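Local coordinates for protein alpha-1,3-glucanase (Streptomyces thermodiastaticus, PDB 7C7D) that probably hydrolyses alpha-1,3-glucan as the thermostable catalytic unit of a family GH87 glycosidase, with a calcium ion bound in its N-terminal beta-domain, at residues Gln80-Ala92 / Ile153-Thr165. Residues are numbered along the deposited sequence; the frame is centred on the assembly and turned at random.
With CA (calcium ion), chain C.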
loop_
_atom_site.group_PDB
_atom_site.type_symbol
_atom_site.label_atom_id
_atom_site.label_comp_id
_atom_site.label_asym_id
_atom_site.label_seq_id
_atom_site.Cartn_x
_atom_site.Cartn_y
_atom_site.Cartn_z
ATOM N N GLN A 80 -14.119 -1.608 12.865
ATOM C CA GLN A 80 -12.702 -1.476 13.175
ATOM C C GLN A 80 -12.255 -2.569 14.136
ATOM O O GLN A 80 -12.915 -2.844 15.142
ATOM C CB GLN A 80 -12.435 -0.107 13.799
ATOM C CG GLN A 80 -10.965 0.139 14.086
ATOM C CD GLN A 80 -10.711 1.444 14.811
ATOM O OE1 GLN A 80 -11.640 2.188 15.128
ATOM N NE2 GLN A 80 -9.445 1.720 15.097
ATOM N N GLY A 81 -11.127 -3.196 13.816
ATOM C CA GLY A 81 -10.530 -4.183 14.683
ATOM C C GLY A 81 -11.032 -5.599 14.515
ATOM O O GLY A 81 -10.551 -6.492 15.223
ATOM N N THR A 82 -11.977 -5.843 13.611
ATOM C CA THR A 82 -12.451 -7.196 13.361
ATOM C C THR A 82 -11.600 -7.884 12.299
ATOM O O THR A 82 -11.012 -7.245 11.423
ATOM C CB THR A 82 -13.919 -7.197 12.915
ATOM O OG1 THR A 82 -14.046 -6.519 11.656
ATOM C CG2 THR A 82 -14.810 -6.534 13.972
ATOM N N LEU A 83 -11.568 -9.216 12.369
ATOM C CA LEU A 83 -10.804 -9.986 11.396
ATOM C C LEU A 83 -11.303 -9.742 9.976
ATOM O O LEU A 83 -10.501 -9.555 9.052
ATOM C CB LEU A 83 -10.872 -11.471 11.748
ATOM C CG LEU A 83 -9.987 -12.429 10.954
ATOM C CD1 LEU A 83 -8.520 -12.042 11.043
ATOM C CD2 LEU A 83 -10.195 -13.853 11.462
ATOM N N ALA A 84 -12.625 -9.729 9.781
ATOM C CA ALA A 84 -13.152 -9.520 8.436
ATOM C C ALA A 84 -12.811 -8.136 7.892
ATOM O O ALA A 84 -12.625 -7.980 6.680
ATOM C CB ALA A 84 -14.663 -9.739 8.420
ATOM N N SER A 85 -12.704 -7.124 8.765
ATOM C CA SER A 85 -12.489 -5.764 8.273
ATOM C C SER A 85 -11.165 -5.625 7.549
ATOM O O SER A 85 -11.045 -4.781 6.652
ATOM C CB SER A 85 -12.575 -4.740 9.410
ATOM O OG SER A 85 -11.442 -4.808 10.275
ATOM N N GLU A 86 -10.165 -6.426 7.921
ATOM C CA GLU A 86 -8.854 -6.351 7.291
ATOM C C GLU A 86 -8.711 -7.283 6.097
ATOM O O GLU A 86 -7.647 -7.316 5.478
ATOM C CB GLU A 86 -7.731 -6.625 8.302
ATOM C CG GLU A 86 -7.441 -5.468 9.257
ATOM C CD GLU A 86 -6.094 -5.586 9.947
ATOM O OE1 GLU A 86 -5.424 -6.619 9.767
ATOM O OE2 GLU A 86 -5.713 -4.642 10.672
ATOM N N ALA A 87 -9.745 -8.048 5.762
ATOM C CA ALA A 87 -9.682 -8.927 4.607
ATOM C C ALA A 87 -9.983 -8.161 3.325
ATOM O O ALA A 87 -10.834 -7.268 3.302
ATOM C CB ALA A 87 -10.696 -10.058 4.760
ATOM N N SER A 88 -9.277 -8.517 2.254
ATOM C CA SER A 88 -9.648 -8.061 0.920
ATOM C C SER A 88 -11.110 -8.406 0.662
ATOM O O SER A 88 -11.541 -9.538 0.892
ATOM C CB SER A 88 -8.749 -8.764 -0.098
ATOM O OG SER A 88 -8.913 -8.225 -1.398
ATOM N N GLY A 89 -11.886 -7.422 0.200
ATOM C CA GLY A 89 -13.310 -7.634 0.033
ATOM C C GLY A 89 -14.099 -7.715 1.318
ATOM O O GLY A 89 -15.304 -7.990 1.268
ATOM N N ARG A 90 -13.457 -7.504 2.467
ATOM C CA ARG A 90 -14.078 -7.594 3.785
ATOM C C ARG A 90 -14.595 -8.991 4.093
ATOM O O ARG A 90 -15.438 -9.154 4.979
ATOM C CB ARG A 90 -15.173 -6.541 4.001
ATOM C CG ARG A 90 -14.783 -5.158 3.542
ATOM C CD ARG A 90 -13.501 -4.642 4.215
ATOM N NE ARG A 90 -13.237 -3.305 3.696
ATOM C CZ ARG A 90 -12.756 -2.281 4.388
ATOM N NH1 ARG A 90 -12.399 -2.424 5.662
ATOM N NH2 ARG A 90 -12.644 -1.101 3.789
ATOM N N GLN A 91 -14.107 -9.993 3.362
ATOM C CA GLN A 91 -14.563 -11.366 3.514
ATOM C C GLN A 91 -13.378 -12.308 3.377
ATOM O O GLN A 91 -12.400 -12.006 2.692
ATOM C CB GLN A 91 -15.608 -11.734 2.461
ATOM C CG GLN A 91 -16.875 -10.927 2.556
ATOM C CD GLN A 91 -17.676 -11.031 1.287
ATOM O OE1 GLN A 91 -18.492 -11.931 1.132
ATOM N NE2 GLN A 91 -17.425 -10.119 0.353
ATOM N N ALA A 92 -13.484 -13.462 4.028
ATOM C CA ALA A 92 -12.460 -14.493 3.970
ATOM C C ALA A 92 -13.139 -15.817 4.289
ATOM O O ALA A 92 -14.343 -15.866 4.556
ATOM C CB ALA A 92 -11.319 -14.180 4.950
ATOM N N ILE A 153 -0.776 5.620 18.786
ATOM C CA ILE A 153 -1.571 6.203 17.703
ATOM C C ILE A 153 -3.002 6.311 18.200
ATOM O O ILE A 153 -3.677 5.276 18.359
ATOM C CB ILE A 153 -1.486 5.354 16.429
ATOM C CG1 ILE A 153 -0.036 5.258 15.956
ATOM C CG2 ILE A 153 -2.364 5.952 15.337
ATOM C CD1 ILE A 153 0.131 4.565 14.620
ATOM N N PRO A 154 -3.515 7.516 18.464
ATOM C CA PRO A 154 -4.856 7.648 19.043
ATOM C C PRO A 154 -5.916 7.038 18.141
ATOM O O PRO A 154 -5.981 7.323 16.943
ATOM C CB PRO A 154 -5.037 9.163 19.177
ATOM C CG PRO A 154 -3.650 9.709 19.248
ATOM C CD PRO A 154 -2.802 8.805 18.401
ATOM N N GLY A 155 -6.749 6.188 18.733
ATOM C CA GLY A 155 -7.829 5.555 18.019
ATOM C C GLY A 155 -7.477 4.236 17.370
ATOM O O GLY A 155 -8.385 3.506 16.962
ATOM N N ALA A 156 -6.193 3.904 17.261
ATOM C CA ALA A 156 -5.808 2.635 16.665
ATOM C C ALA A 156 -6.138 1.488 17.611
ATOM O O ALA A 156 -6.062 1.626 18.835
ATOM C CB ALA A 156 -4.313 2.630 16.345
ATOM N N LYS A 157 -6.529 0.361 17.033
ATOM C CA LYS A 157 -6.737 -0.888 17.750
ATOM C C LYS A 157 -5.725 -1.904 17.242
ATOM O O LYS A 157 -5.045 -1.669 16.241
ATOM C CB LYS A 157 -8.164 -1.412 17.530
ATOM C CG LYS A 157 -9.239 -0.527 18.140
ATOM C CD LYS A 157 -10.622 -1.141 17.973
ATOM C CE LYS A 157 -11.659 -0.374 18.781
ATOM N NZ LYS A 157 -11.970 0.943 18.159
ATOM N N THR A 158 -5.616 -3.037 17.945
ATOM C CA THR A 158 -4.781 -4.128 17.459
ATOM C C THR A 158 -5.129 -4.410 16.007
ATOM O O THR A 158 -6.302 -4.405 15.618
ATOM C CB THR A 158 -5.012 -5.401 18.273
ATOM O OG1 THR A 158 -4.892 -5.111 19.667
ATOM C CG2 THR A 158 -3.979 -6.461 17.894
ATOM N N HIS A 159 -4.101 -4.627 15.195
ATOM C CA HIS A 159 -4.316 -4.687 13.758
ATOM C C HIS A 159 -3.286 -5.629 13.144
ATOM O O HIS A 159 -2.543 -6.314 13.850
ATOM C CB HIS A 159 -4.311 -3.278 13.141
ATOM C CG HIS A 159 -3.079 -2.481 13.445
ATOM N ND1 HIS A 159 -2.930 -1.753 14.607
ATOM C CD2 HIS A 159 -1.942 -2.289 12.732
ATOM C CE1 HIS A 159 -1.756 -1.146 14.595
ATOM N NE2 HIS A 159 -1.137 -1.452 13.468
ATOM N N HIS A 160 -3.258 -5.672 11.811
ATOM C CA HIS A 160 -2.260 -6.457 11.085
ATOM C C HIS A 160 -2.466 -7.958 11.321
ATOM O O HIS A 160 -1.534 -8.683 11.668
ATOM C CB HIS A 160 -0.844 -6.010 11.474
ATOM C CG HIS A 160 0.178 -6.148 10.394
ATOM N ND1 HIS A 160 0.222 -5.325 9.287
ATOM C CD2 HIS A 160 1.235 -6.987 10.282
ATOM C CE1 HIS A 160 1.250 -5.669 8.530
ATOM N NE2 HIS A 160 1.884 -6.672 9.114
ATOM N N PHE A 161 -3.709 -8.418 11.144
ATOM C CA PHE A 161 -4.053 -9.804 11.451
ATOM C C PHE A 161 -3.572 -10.780 10.391
ATOM O O PHE A 161 -3.394 -11.969 10.687
ATOM C CB PHE A 161 -5.567 -9.958 11.569
ATOM C CG PHE A 161 -6.204 -8.969 12.496
ATOM C CD1 PHE A 161 -5.708 -8.777 13.777
ATOM C CD2 PHE A 161 -7.300 -8.228 12.089
ATOM C CE1 PHE A 161 -6.301 -7.864 14.628
ATOM C CE2 PHE A 161 -7.885 -7.312 12.929
ATOM C CZ PHE A 161 -7.388 -7.131 14.205
ATOM N N TYR A 162 -3.405 -10.320 9.157
ATOM C CA TYR A 162 -3.090 -11.187 8.037
ATOM C C TYR A 162 -1.597 -11.152 7.743
ATOM O O TYR A 162 -0.831 -10.390 8.337
ATOM C CB TYR A 162 -3.918 -10.795 6.793
ATOM C CG TYR A 162 -5.407 -11.041 6.974
ATOM C CD1 TYR A 162 -6.208 -10.110 7.621
ATOM C CD2 TYR A 162 -6.000 -12.222 6.519
ATOM C CE1 TYR A 162 -7.560 -10.338 7.813
ATOM C CE2 TYR A 162 -7.348 -12.472 6.718
ATOM C CZ TYR A 162 -8.121 -11.521 7.363
ATOM O OH TYR A 162 -9.459 -11.766 7.562
ATOM N N ASP A 163 -1.198 -11.995 6.799
ATOM C CA ASP A 163 0.179 -12.187 6.388
ATOM C C ASP A 163 0.106 -12.828 5.012
ATOM O O ASP A 163 -0.940 -13.347 4.617
ATOM C CB ASP A 163 0.879 -13.123 7.381
ATOM C CG ASP A 163 2.348 -13.255 7.126
ATOM O OD1 ASP A 163 2.997 -12.212 6.931
ATOM O OD2 ASP A 163 2.848 -14.409 7.144
ATOM N N ASN A 164 1.219 -12.795 4.284
ATOM C CA ASN A 164 1.289 -13.381 2.953
ATOM C C ASN A 164 2.355 -14.462 2.931
ATOM O O ASN A 164 3.485 -14.248 3.388
ATOM C CB ASN A 164 1.564 -12.321 1.888
ATOM C CG ASN A 164 0.344 -11.464 1.609
ATOM O OD1 ASN A 164 -0.406 -11.725 0.672
ATOM N ND2 ASN A 164 0.124 -10.452 2.445
ATOM N N THR A 165 1.991 -15.616 2.396
ATOM C CA THR A 165 2.907 -16.732 2.264
ATOM C C THR A 165 2.915 -17.168 0.806
ATOM O O THR A 165 1.878 -17.138 0.135
ATOM C CB THR A 165 2.497 -17.871 3.212
ATOM O OG1 THR A 165 3.455 -18.926 3.130
ATOM C CG2 THR A 165 1.101 -18.404 2.888
HETATM CA CA CA C . -11.202 -11.894 0.652
HETATM O O HOH W 1 -7.177 0.231 14.195
HETATM O O HOH W 2 -8.543 -5.325 17.079
HETATM O O HOH W 3 -3.730 -7.667 7.943
#
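E86 reaches from loop 80-92 into the loop at H159-Y162, joining two loops of the antiparallel beta-domain that packs beside the parallel beta-helix of this GH87 enzyme, where R90 NE forms a salt bridge with D424 and H160 ND1 a hydrogen bond with N402. Its CB lies 3.7 Å from Y162 CE1. CG, anti to the carbonyl carbon (chi1 -76°), continues to F161 CD2, 4.0 Å away; CD comes to 3.6 Å from that same F161 CD2. OE2 lies over one face of the F161 ring and 3.1 Å from H159 CB. OE1 accepts from F161 N (2.8 Å), met on the syn side but tilted from the carboxylate plane. OE2 takes H160 N on its syn lone pair at 2.9 Å. A water donating to OE1 and accepting from Y162 N adds a third tie, so the buried carboxylate is gripped through both oxygens. Shortening this side chain to an alanine would probably leave both amides without their acceptor and the bridging water without its carboxylate. Q80 NE2 donates to G155 O (2.8 Å), nearly in its own amide plane. The backbone oxygens of S88 and Q91 bind calcium, with E63, E65 and D191 completing the site. Across the same loop pair, Y162 OH donates to L83 O at 2.9 Å, from above the carbonyl plane rather than along a lone pair.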